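Local coordinates for protein kojibiose phosphorylase (Gut metagenome, PDB 6W0P) that belongs to glycoside hydrolase family 65 and combines an N-terminal beta domain, a helical catalytic domain and a C-terminal beta domain, at residues D301-G306 against G313-L318; W700-F705 against T715-K720; N722-K727 against K747-R752. All coordinates share one frame; numbering follows the deposited sequence.

Contact 1: residues D301-G306 against G313-L318; sequences DILIDG and GIRYCL
The guanidinium of R315 meets the carboxylate of D301 side-on, using NE and NH2 for the two oxygens. The NH2 bond to OD2 is short and straight, 2.8 Å with 171° at the hydrogen; it runs close to the guanidinium plane and enters on the syn lone pair. NE reaches OD1 at 3.0 Å, somewhat tilted, since the two flat groups are turned 30° against each other. A bend at chi3 (-85°) swings the guanidinium out of the line of the arginine chain and turns this edge to D301. L303 CD2 lies beyond NH2, near the guanidinium plane and 3.4 Å from it, while NH1 is bonded to the carbonyl of P13. Beside the ion pair the contact is aliphatic. I302 and I314 cross at nearly a right angle, with I302 CD1 3.8 Å from I314 CG1, and I304 CD1 meets I314 CG2 at the same distance. L318 also lies crosswise to I302, its CD1 4.0 Å from I302 CG1. W673 of helix 666-680 touches both. Helix 308-324 is thus joined to strand 303-305 and the residues leading into it by branched apolar chains and a two-point salt bridge, whose paired bonds restrict rotation of both charged groups and probably favour their ionised forms.

Contact 2: residues W700-F705 against T715-K720; sequences WNYYQF and TVKVDK
K717 extends across its neighbours on strand 702-709 and ends over the ring of Y702. Its CB lies 3.5 Å from Q704 OE1, and CG and CD continue past the same oxygen. CE then sits above the centre of the Y702 ring, 3.9 Å from the centroid, and NZ stays over that face at 4.2 Å from the centroid, only 13° off the normal, a cation-pi contact. A fully extended lysine chain gives it this reach. Q704 lays its CD 3.5 Å from T715 CG2.

On the other side of the sheet, aromatic residues lie alongside valines. V718 CB rests over one face of the Y703 ring, offset toward the rim and 3.6 Å from CZ; V716 CB lies likewise over F705, 3.7 Å from its CZ. In both aromatics chi1 is near +60°, which places CG between the backbone N and the carbonyl carbon and lays the ring beside the valine. Helix 666-680 touches both rings, through F680 and V677, while Y703 OH bonds to the carbonyl of T695. Y703 with V718 and F705 with V716 are hydrogen-bonded pairs, and Q704 with K717 is the non-hydrogen-bonded pair between them. This is the ladder of an antiparallel beta hairpin, here formed by strands 702-709 and 712-718 within the family's C-terminal beta domain.

Contact 3: residues N722-K727 against K747-R752; sequences NVIITK and KLEIKR
V723 and I750 exchange two backbone hydrogen bonds of 2.8 Å, V723 N to I750 O and I750 N to V723 O, and I725 with L748 forms a second such pair. The carbonyl of I750 has a further, weak donor in N722 ND2, at 3.4 Å; the side-chain amide of N722 reaches toward the partner strand, where ND2 also lies 3.5 Å from K751 CA. On that side of the sheet I724 runs alongside E749, CG1 to CG 4.0 Å, and alongside K747, whose NZ is 3.4 Å from I724 CG2. A turn at chi4 of K747 (70°) brings NZ to E749 OE1 at 3.0 Å, a salt bridge within one strand. R752 crosses V723 at about a right angle, with CG 4.0 Å from V723 CG2, and its NH1 is bonded to the carbonyl of D719 and to S696 OG. Further out, I725, L748 and I750 meet I735, V737, Y742 and L744 of strands 733-737 and 740-744, while V723 touches P694 and Y738. The result is an antiparallel pair made of the edge strand 747-751 and its neighbour 722-726, largely polar on one side, with its apolar side packed against a second sheet, as in a beta sandwich.

How the contacts relate
All three contacts reach one five-stranded antiparallel sheet, at successive positions across it. Contact 1 is buried and joins its outermost strand 303-305 to a helix of the catalytic region; contact 2 is partly buried, and contact 3, at the opposite edge, has the most exposed residues. Contacts 1 and 2 meet through L303 N to Q704 O, 2.8 Å, and contacts 2 and 3 through K717 N to I724 O, 2.8 Å, whereas contacts 1 and 3 stay about 10 Å apart at their nearest atoms. Contact 1 is made mainly by side chains and has no backbone hydrogen bond between its segments; backbone ladders dominate the others, with aromatic faces in contact 2 and aliphatic neighbours in contact 3.

Contact 1: residues D301-G306 against G313-L318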
loop_
_atom_site.group_PDB
_atom_site.type_symbol
_atom_site.label_atom_id
_atom_site.label_comp_id
_atom_site.label_asym_id
_atom_site.label_seq_id
_atom_site.Cartn_x
_atom_site.Cartn_y
_atom_site.Cartn_z
ATOM N N ASP A 301 -40.993 13.040 -13.740
ATOM C CA ASP A 301 -41.138 14.035 -12.637
ATOM C C ASP A 301 -41.762 13.337 -11.425
ATOM O O ASP A 301 -42.590 12.448 -11.623
ATOM C CB ASP A 301 -41.959 15.270 -13.012
ATOM C CG ASP A 301 -41.789 16.399 -12.017
ATOM O OD1 ASP A 301 -40.646 16.633 -11.575
ATOM O OD2 ASP A 301 -42.806 17.030 -11.671
ATOM N N ILE A 302 -41.303 13.674 -10.220
ATOM C CA ILE A 302 -41.893 13.185 -8.947
ATOM C C ILE A 302 -42.505 14.372 -8.203
ATOM O O ILE A 302 -41.808 15.379 -8.057
ATOM C CB ILE A 302 -40.835 12.465 -8.105
ATOM C CG1 ILE A 302 -40.343 11.205 -8.805
ATOM C CG2 ILE A 302 -41.354 12.183 -6.705
ATOM C CD1 ILE A 302 -39.383 10.447 -7.970
ATOM N N LEU A 303 -43.764 14.254 -7.784
ATOM C CA LEU A 303 -44.448 15.288 -6.982
ATOM C C LEU A 303 -44.392 14.849 -5.528
ATOM O O LEU A 303 -44.627 13.670 -5.262
ATOM C CB LEU A 303 -45.904 15.449 -7.415
ATOM C CG LEU A 303 -46.162 15.944 -8.833
ATOM C CD1 LEU A 303 -47.666 16.089 -9.067
ATOM C CD2 LEU A 303 -45.494 17.272 -9.056
ATOM N N ILE A 304 -44.111 15.788 -4.632
ATOM C CA ILE A 304 -44.144 15.556 -3.167
ATOM C C ILE A 304 -44.956 16.686 -2.557
ATOM O O ILE A 304 -44.571 17.872 -2.769
ATOM C CB ILE A 304 -42.722 15.459 -2.589
ATOM C CG1 ILE A 304 -42.001 14.224 -3.152
ATOM C CG2 ILE A 304 -42.789 15.451 -1.066
ATOM C CD1 ILE A 304 -40.591 14.024 -2.667
ATOM N N ASP A 305 -46.031 16.332 -1.845
ATOM C CA ASP A 305 -46.908 17.300 -1.145
ATOM C C ASP A 305 -46.656 17.158 0.354
ATOM O O ASP A 305 -46.632 16.022 0.833
ATOM C CB ASP A 305 -48.377 17.092 -1.506
ATOM C CG ASP A 305 -49.297 18.144 -0.921
ATOM O OD1 ASP A 305 -49.199 19.304 -1.339
ATOM O OD2 ASP A 305 -50.049 17.807 -0.004
ATOM N N GLY A 306 -46.475 18.277 1.053
ATOM C CA GLY A 306 -46.294 18.299 2.515
ATOM C C GLY A 306 -44.847 18.538 2.903
ATOM O O GLY A 306 -44.599 18.644 4.117
ATOM N N GLY A 313 -35.739 19.090 -3.463
ATOM C CA GLY A 313 -34.648 18.099 -3.492
ATOM C C GLY A 313 -34.855 17.092 -4.603
ATOM O O GLY A 313 -33.943 16.963 -5.492
ATOM N N ILE A 314 -35.986 16.384 -4.600
ATOM C CA ILE A 314 -36.178 15.302 -5.606
ATOM C C ILE A 314 -36.074 15.887 -7.026
ATOM O O ILE A 314 -35.523 15.207 -7.915
ATOM C CB ILE A 314 -37.484 14.514 -5.413
ATOM C CG1 ILE A 314 -37.456 13.252 -6.265
ATOM C CG2 ILE A 314 -38.730 15.344 -5.700
ATOM C CD1 ILE A 314 -36.219 12.420 -6.072
ATOM N N ARG A 315 -36.609 17.078 -7.261
ATOM C CA ARG A 315 -36.608 17.642 -8.630
ATOM C C ARG A 315 -35.177 18.072 -8.963
ATOM O O ARG A 315 -34.730 17.852 -10.100
ATOM C CB ARG A 315 -37.665 18.738 -8.762
ATOM C CG ARG A 315 -37.987 19.005 -10.221
ATOM C CD ARG A 315 -39.133 19.967 -10.371
ATOM N NE ARG A 315 -40.408 19.287 -10.306
ATOM C CZ ARG A 315 -41.405 19.570 -9.477
ATOM N NH1 ARG A 315 -41.285 20.523 -8.556
ATOM N NH2 ARG A 315 -42.522 18.866 -9.574
ATOM N N TYR A 316 -34.436 18.554 -7.966
ATOM C CA TYR A 316 -33.004 18.857 -8.163
ATOM C C TYR A 316 -32.295 17.564 -8.587
ATOM O O TYR A 316 -31.503 17.598 -9.569
ATOM C CB TYR A 316 -32.393 19.511 -6.914
ATOM C CG TYR A 316 -30.916 19.751 -7.058
ATOM C CD1 TYR A 316 -30.429 20.795 -7.827
ATOM C CD2 TYR A 316 -30.004 18.887 -6.490
ATOM C CE1 TYR A 316 -29.069 20.990 -7.996
ATOM C CE2 TYR A 316 -28.643 19.082 -6.626
ATOM C CZ TYR A 316 -28.170 20.129 -7.394
ATOM O OH TYR A 316 -26.827 20.278 -7.549
ATOM N N CYS A 317 -32.514 16.469 -7.840
ATOM C CA CYS A 317 -31.888 15.137 -8.099
ATOM C C CYS A 317 -32.233 14.653 -9.517
ATOM O O CYS A 317 -31.314 14.271 -10.254
ATOM C CB CYS A 317 -32.322 14.090 -7.073
ATOM S SG CYS A 317 -31.672 14.398 -5.409
ATOM N N LEU A 318 -33.501 14.697 -9.917
ATOM C CA LEU A 318 -33.904 14.310 -11.291
ATOM C C LEU A 318 -33.161 15.207 -12.310
ATOM O O LEU A 318 -32.676 14.678 -13.338
ATOM C CB LEU A 318 -35.424 14.380 -11.456
ATOM C CG LEU A 318 -36.213 13.462 -10.521
ATOM C CD1 LEU A 318 -37.679 13.407 -10.914
ATOM C CD2 LEU A 318 -35.630 12.056 -10.487
#

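Contact 2: residues W700-F705 against T715-K720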
loop_
_atom_site.group_PDB
_atom_site.type_symbol
_atom_site.label_atom_id
_atom_site.label_comp_id
_atom_site.label_asym_id
_atom_site.label_seq_id
_atom_site.Cartn_x
_atom_site.Cartn_y
_atom_site.Cartn_z
ATOM N N TRP A 700 -45.005 13.165 4.196
ATOM C CA TRP A 700 -45.667 13.579 2.926
ATOM C C TRP A 700 -47.163 13.228 2.957
ATOM O O TRP A 700 -47.497 12.054 3.210
ATOM C CB TRP A 700 -45.015 12.938 1.693
ATOM C CG TRP A 700 -43.534 13.105 1.541
ATOM C CD1 TRP A 700 -42.754 14.094 2.054
ATOM C CD2 TRP A 700 -42.655 12.267 0.764
ATOM N NE1 TRP A 700 -41.451 13.898 1.697
ATOM C CE2 TRP A 700 -41.356 12.794 0.898
ATOM C CE3 TRP A 700 -42.836 11.126 -0.019
ATOM C CZ2 TRP A 700 -40.245 12.230 0.269
ATOM C CZ3 TRP A 700 -41.739 10.557 -0.624
ATOM C CH2 TRP A 700 -40.453 11.094 -0.471
ATOM N N ASN A 701 -48.008 14.186 2.575
ATOM C CA ASN A 701 -49.468 13.993 2.339
ATOM C C ASN A 701 -49.649 13.039 1.161
ATOM O O ASN A 701 -50.367 12.074 1.303
ATOM C CB ASN A 701 -50.179 15.318 2.057
ATOM C CG ASN A 701 -50.077 16.264 3.232
ATOM O OD1 ASN A 701 -50.135 15.806 4.380
ATOM N ND2 ASN A 701 -49.900 17.557 2.957
ATOM N N TYR A 702 -48.948 13.271 0.063
ATOM C CA TYR A 702 -48.906 12.344 -1.084
ATOM C C TYR A 702 -47.552 12.467 -1.766
ATOM O O TYR A 702 -46.836 13.459 -1.549
ATOM C CB TYR A 702 -50.102 12.583 -2.009
ATOM C CG TYR A 702 -50.127 13.831 -2.862
ATOM C CD1 TYR A 702 -49.314 13.955 -3.985
ATOM C CD2 TYR A 702 -51.035 14.862 -2.607
ATOM C CE1 TYR A 702 -49.355 15.089 -4.788
ATOM C CE2 TYR A 702 -51.104 15.992 -3.411
ATOM C CZ TYR A 702 -50.261 16.099 -4.503
ATOM O OH TYR A 702 -50.327 17.188 -5.322
ATOM N N TYR A 703 -47.202 11.458 -2.553
ATOM C CA TYR A 703 -46.119 11.532 -3.555
ATOM C C TYR A 703 -46.644 10.915 -4.847
ATOM O O TYR A 703 -47.601 10.085 -4.816
ATOM C CB TYR A 703 -44.846 10.834 -3.070
ATOM C CG TYR A 703 -45.014 9.376 -2.743
ATOM C CD1 TYR A 703 -45.411 8.957 -1.488
ATOM C CD2 TYR A 703 -44.755 8.403 -3.694
ATOM C CE1 TYR A 703 -45.578 7.610 -1.197
ATOM C CE2 TYR A 703 -44.889 7.053 -3.415
ATOM C CZ TYR A 703 -45.308 6.655 -2.162
ATOM O OH TYR A 703 -45.448 5.326 -1.896
ATOM N N GLN A 704 -46.007 11.283 -5.953
ATOM C CA GLN A 704 -46.375 10.777 -7.293
ATOM C C GLN A 704 -45.088 10.609 -8.079
ATOM O O GLN A 704 -44.281 11.561 -8.062
ATOM C CB GLN A 704 -47.359 11.732 -7.970
ATOM C CG GLN A 704 -47.806 11.311 -9.367
ATOM C CD GLN A 704 -48.793 12.310 -9.919
ATOM O OE1 GLN A 704 -49.967 12.324 -9.556
ATOM N NE2 GLN A 704 -48.320 13.176 -10.789
ATOM N N PHE A 705 -44.919 9.448 -8.711
ATOM C CA PHE A 705 -43.777 9.140 -9.599
ATOM C C PHE A 705 -44.306 8.653 -10.945
ATOM O O PHE A 705 -45.486 8.261 -11.016
ATOM C CB PHE A 705 -42.811 8.145 -8.960
ATOM C CG PHE A 705 -43.352 6.771 -8.665
ATOM C CD1 PHE A 705 -43.287 5.760 -9.609
ATOM C CD2 PHE A 705 -43.820 6.461 -7.399
ATOM C CE1 PHE A 705 -43.762 4.489 -9.319
ATOM C CE2 PHE A 705 -44.296 5.190 -7.112
ATOM C CZ PHE A 705 -44.262 4.208 -8.070
ATOM N N THR A 715 -48.257 6.768 -14.434
ATOM C CA THR A 715 -48.345 7.731 -13.311
ATOM C C THR A 715 -48.974 7.036 -12.102
ATOM O O THR A 715 -50.106 6.537 -12.213
ATOM C CB THR A 715 -49.142 8.983 -13.689
ATOM O OG1 THR A 715 -48.558 9.593 -14.841
ATOM C CG2 THR A 715 -49.196 9.991 -12.567
ATOM N N VAL A 716 -48.242 7.044 -10.993
ATOM C CA VAL A 716 -48.598 6.400 -9.716
ATOM C C VAL A 716 -48.626 7.499 -8.674
ATOM O O VAL A 716 -47.561 8.014 -8.365
ATOM C CB VAL A 716 -47.614 5.283 -9.334
ATOM C CG1 VAL A 716 -48.019 4.646 -8.020
ATOM C CG2 VAL A 716 -47.467 4.231 -10.426
ATOM N N LYS A 717 -49.822 7.807 -8.163
ATOM C CA LYS A 717 -50.057 8.745 -7.044
ATOM C C LYS A 717 -50.455 7.942 -5.803
ATOM O O LYS A 717 -51.410 7.164 -5.894
ATOM C CB LYS A 717 -51.147 9.760 -7.414
ATOM C CG LYS A 717 -51.383 10.833 -6.360
ATOM C CD LYS A 717 -52.373 11.877 -6.787
ATOM C CE LYS A 717 -52.744 12.771 -5.622
ATOM N NZ LYS A 717 -53.489 13.977 -6.053
ATOM N N VAL A 718 -49.770 8.176 -4.686
ATOM C CA VAL A 718 -50.013 7.501 -3.379
ATOM C C VAL A 718 -50.352 8.564 -2.327
ATOM O O VAL A 718 -49.507 9.428 -2.090
ATOM C CB VAL A 718 -48.794 6.662 -2.976
ATOM C CG1 VAL A 718 -49.062 5.843 -1.721
ATOM C CG2 VAL A 718 -48.348 5.779 -4.125
ATOM N N ASP A 719 -51.568 8.529 -1.774
ATOM C CA ASP A 719 -51.978 9.368 -0.604
ATOM C C ASP A 719 -52.316 8.433 0.560
ATOM O O ASP A 719 -51.937 7.244 0.482
ATOM C CB ASP A 719 -53.087 10.377 -0.939
ATOM C CG ASP A 719 -54.448 9.797 -1.294
ATOM O OD1 ASP A 719 -54.765 8.693 -0.844
ATOM O OD2 ASP A 719 -55.181 10.459 -2.035
ATOM N N LYS A 720 -52.961 8.945 1.612
ATOM C CA LYS A 720 -53.235 8.155 2.844
ATOM C C LYS A 720 -54.261 7.043 2.525
ATOM O O LYS A 720 -54.089 5.925 3.051
ATOM C CB LYS A 720 -53.665 9.083 3.992
ATOM C CG LYS A 720 -55.096 9.619 3.918
ATOM C CD LYS A 720 -55.431 10.791 4.861
ATOM C CE LYS A 720 -55.974 10.346 6.208
ATOM N NZ LYS A 720 -56.260 11.501 7.094
#

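Contact 3: residues N722-K727 against K747-R752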
loop_
_atom_site.group_PDB
_atom_site.type_symbol
_atom_site.label_atom_id
_atom_site.label_comp_id
_atom_site.label_asym_id
_atom_site.label_seq_id
_atom_site.Cartn_x
_atom_site.Cartn_y
_atom_site.Cartn_z
ATOM N N ASN A 722 -55.654 6.145 -0.866
ATOM C CA ASN A 722 -55.735 5.582 -2.239
ATOM C C ASN A 722 -54.357 5.512 -2.923
ATOM O O ASN A 722 -53.468 6.323 -2.636
ATOM C CB ASN A 722 -56.735 6.362 -3.097
ATOM C CG ASN A 722 -58.171 6.066 -2.710
ATOM O OD1 ASN A 722 -58.849 6.923 -2.161
ATOM N ND2 ASN A 722 -58.628 4.848 -2.947
ATOM N N VAL A 723 -54.222 4.508 -3.774
ATOM C CA VAL A 723 -53.243 4.412 -4.871
ATOM C C VAL A 723 -54.029 4.630 -6.153
ATOM O O VAL A 723 -54.958 3.885 -6.375
ATOM C CB VAL A 723 -52.530 3.054 -4.858
ATOM C CG1 VAL A 723 -51.515 2.956 -5.976
ATOM C CG2 VAL A 723 -51.881 2.806 -3.512
ATOM N N ILE A 724 -53.663 5.646 -6.925
ATOM C CA ILE A 724 -54.252 5.953 -8.251
ATOM C C ILE A 724 -53.120 5.763 -9.261
ATOM O O ILE A 724 -52.039 6.392 -9.087
ATOM C CB ILE A 724 -54.865 7.378 -8.246
ATOM C CG1 ILE A 724 -55.941 7.504 -7.167
ATOM C CG2 ILE A 724 -55.401 7.799 -9.613
ATOM C CD1 ILE A 724 -56.158 8.936 -6.696
ATOM N N ILE A 725 -53.355 4.907 -10.248
ATOM C CA ILE A 725 -52.404 4.516 -11.322
ATOM C C ILE A 725 -53.095 4.850 -12.638
ATOM O O ILE A 725 -54.274 4.404 -12.804
ATOM C CB ILE A 725 -52.046 3.020 -11.230
ATOM C CG1 ILE A 725 -51.429 2.651 -9.874
ATOM C CG2 ILE A 725 -51.156 2.606 -12.385
ATOM C CD1 ILE A 725 -51.564 1.190 -9.525
ATOM N N THR A 726 -52.422 5.609 -13.511
ATOM C CA THR A 726 -52.980 6.063 -14.805
ATOM C C THR A 726 -51.976 5.803 -15.933
ATOM O O THR A 726 -50.747 5.809 -15.685
ATOM C CB THR A 726 -53.432 7.534 -14.745
ATOM O OG1 THR A 726 -52.488 8.333 -14.018
ATOM C CG2 THR A 726 -54.782 7.709 -14.086
ATOM N N LYS A 727 -52.504 5.622 -17.141
ATOM C CA LYS A 727 -51.751 5.653 -18.416
ATOM C C LYS A 727 -52.693 6.072 -19.554
ATOM O O LYS A 727 -53.917 6.012 -19.375
ATOM C CB LYS A 727 -51.076 4.295 -18.668
ATOM C CG LYS A 727 -51.947 3.179 -19.211
ATOM C CD LYS A 727 -51.262 1.840 -19.287
ATOM C CE LYS A 727 -52.231 0.744 -19.685
ATOM N NZ LYS A 727 -52.856 0.981 -21.006
ATOM N N LYS A 747 -57.132 3.714 -16.006
ATOM C CA LYS A 747 -57.133 4.194 -14.604
ATOM C C LYS A 747 -57.443 3.044 -13.650
ATOM O O LYS A 747 -58.374 2.231 -13.946
ATOM C CB LYS A 747 -58.163 5.311 -14.475
ATOM C CG LYS A 747 -58.252 6.020 -13.134
ATOM C CD LYS A 747 -59.045 7.327 -13.275
ATOM C CE LYS A 747 -59.552 7.902 -11.971
ATOM N NZ LYS A 747 -58.424 8.410 -11.154
ATOM N N LEU A 748 -56.678 2.995 -12.557
ATOM C CA LEU A 748 -56.900 2.124 -11.375
ATOM C C LEU A 748 -56.951 3.013 -10.122
ATOM O O LEU A 748 -56.025 3.815 -9.914
ATOM C CB LEU A 748 -55.748 1.115 -11.289
ATOM C CG LEU A 748 -56.037 -0.292 -11.798
ATOM C CD1 LEU A 748 -56.729 -0.284 -13.157
ATOM C CD2 LEU A 748 -54.759 -1.090 -11.880
ATOM N N GLU A 749 -57.973 2.828 -9.294
ATOM C CA GLU A 749 -58.148 3.530 -7.994
ATOM C C GLU A 749 -58.229 2.444 -6.926
ATOM O O GLU A 749 -59.266 1.776 -6.893
ATOM C CB GLU A 749 -59.424 4.374 -8.059
ATOM C CG GLU A 749 -59.420 5.629 -7.221
ATOM C CD GLU A 749 -60.301 6.736 -7.802
ATOM O OE1 GLU A 749 -59.999 7.235 -8.925
ATOM O OE2 GLU A 749 -61.309 7.083 -7.157
ATOM N N ILE A 750 -57.156 2.212 -6.165
ATOM C CA ILE A 750 -57.085 1.093 -5.172
ATOM C C ILE A 750 -57.056 1.685 -3.763
ATOM O O ILE A 750 -56.172 2.499 -3.513
ATOM C CB ILE A 750 -55.873 0.185 -5.451
ATOM C CG1 ILE A 750 -55.993 -0.467 -6.829
ATOM C CG2 ILE A 750 -55.697 -0.860 -4.356
ATOM C CD1 ILE A 750 -54.762 -1.224 -7.257
ATOM N N LYS A 751 -57.994 1.283 -2.896
ATOM C CA LYS A 751 -58.034 1.682 -1.459
ATOM C C LYS A 751 -56.881 1.003 -0.724
ATOM O O LYS A 751 -56.512 -0.102 -1.122
ATOM C CB LYS A 751 -59.350 1.302 -0.768
ATOM C CG LYS A 751 -60.555 2.111 -1.212
ATOM C CD LYS A 751 -61.792 1.885 -0.359
ATOM C CE LYS A 751 -63.009 1.496 -1.172
ATOM N NZ LYS A 751 -63.377 2.553 -2.148
ATOM N N ARG A 752 -56.354 1.635 0.323
ATOM C CA ARG A 752 -55.190 1.102 1.081
ATOM C C ARG A 752 -55.692 0.326 2.314
ATOM O O ARG A 752 -56.435 0.876 3.122
ATOM C CB ARG A 752 -54.234 2.268 1.363
ATOM C CG ARG A 752 -53.566 2.814 0.101
ATOM C CD ARG A 752 -52.457 3.821 0.324
ATOM N NE ARG A 752 -51.447 3.294 1.235
ATOM C CZ ARG A 752 -50.584 4.030 1.926
ATOM N NH1 ARG A 752 -50.556 5.345 1.775
ATOM N NH2 ARG A 752 -49.746 3.441 2.760
#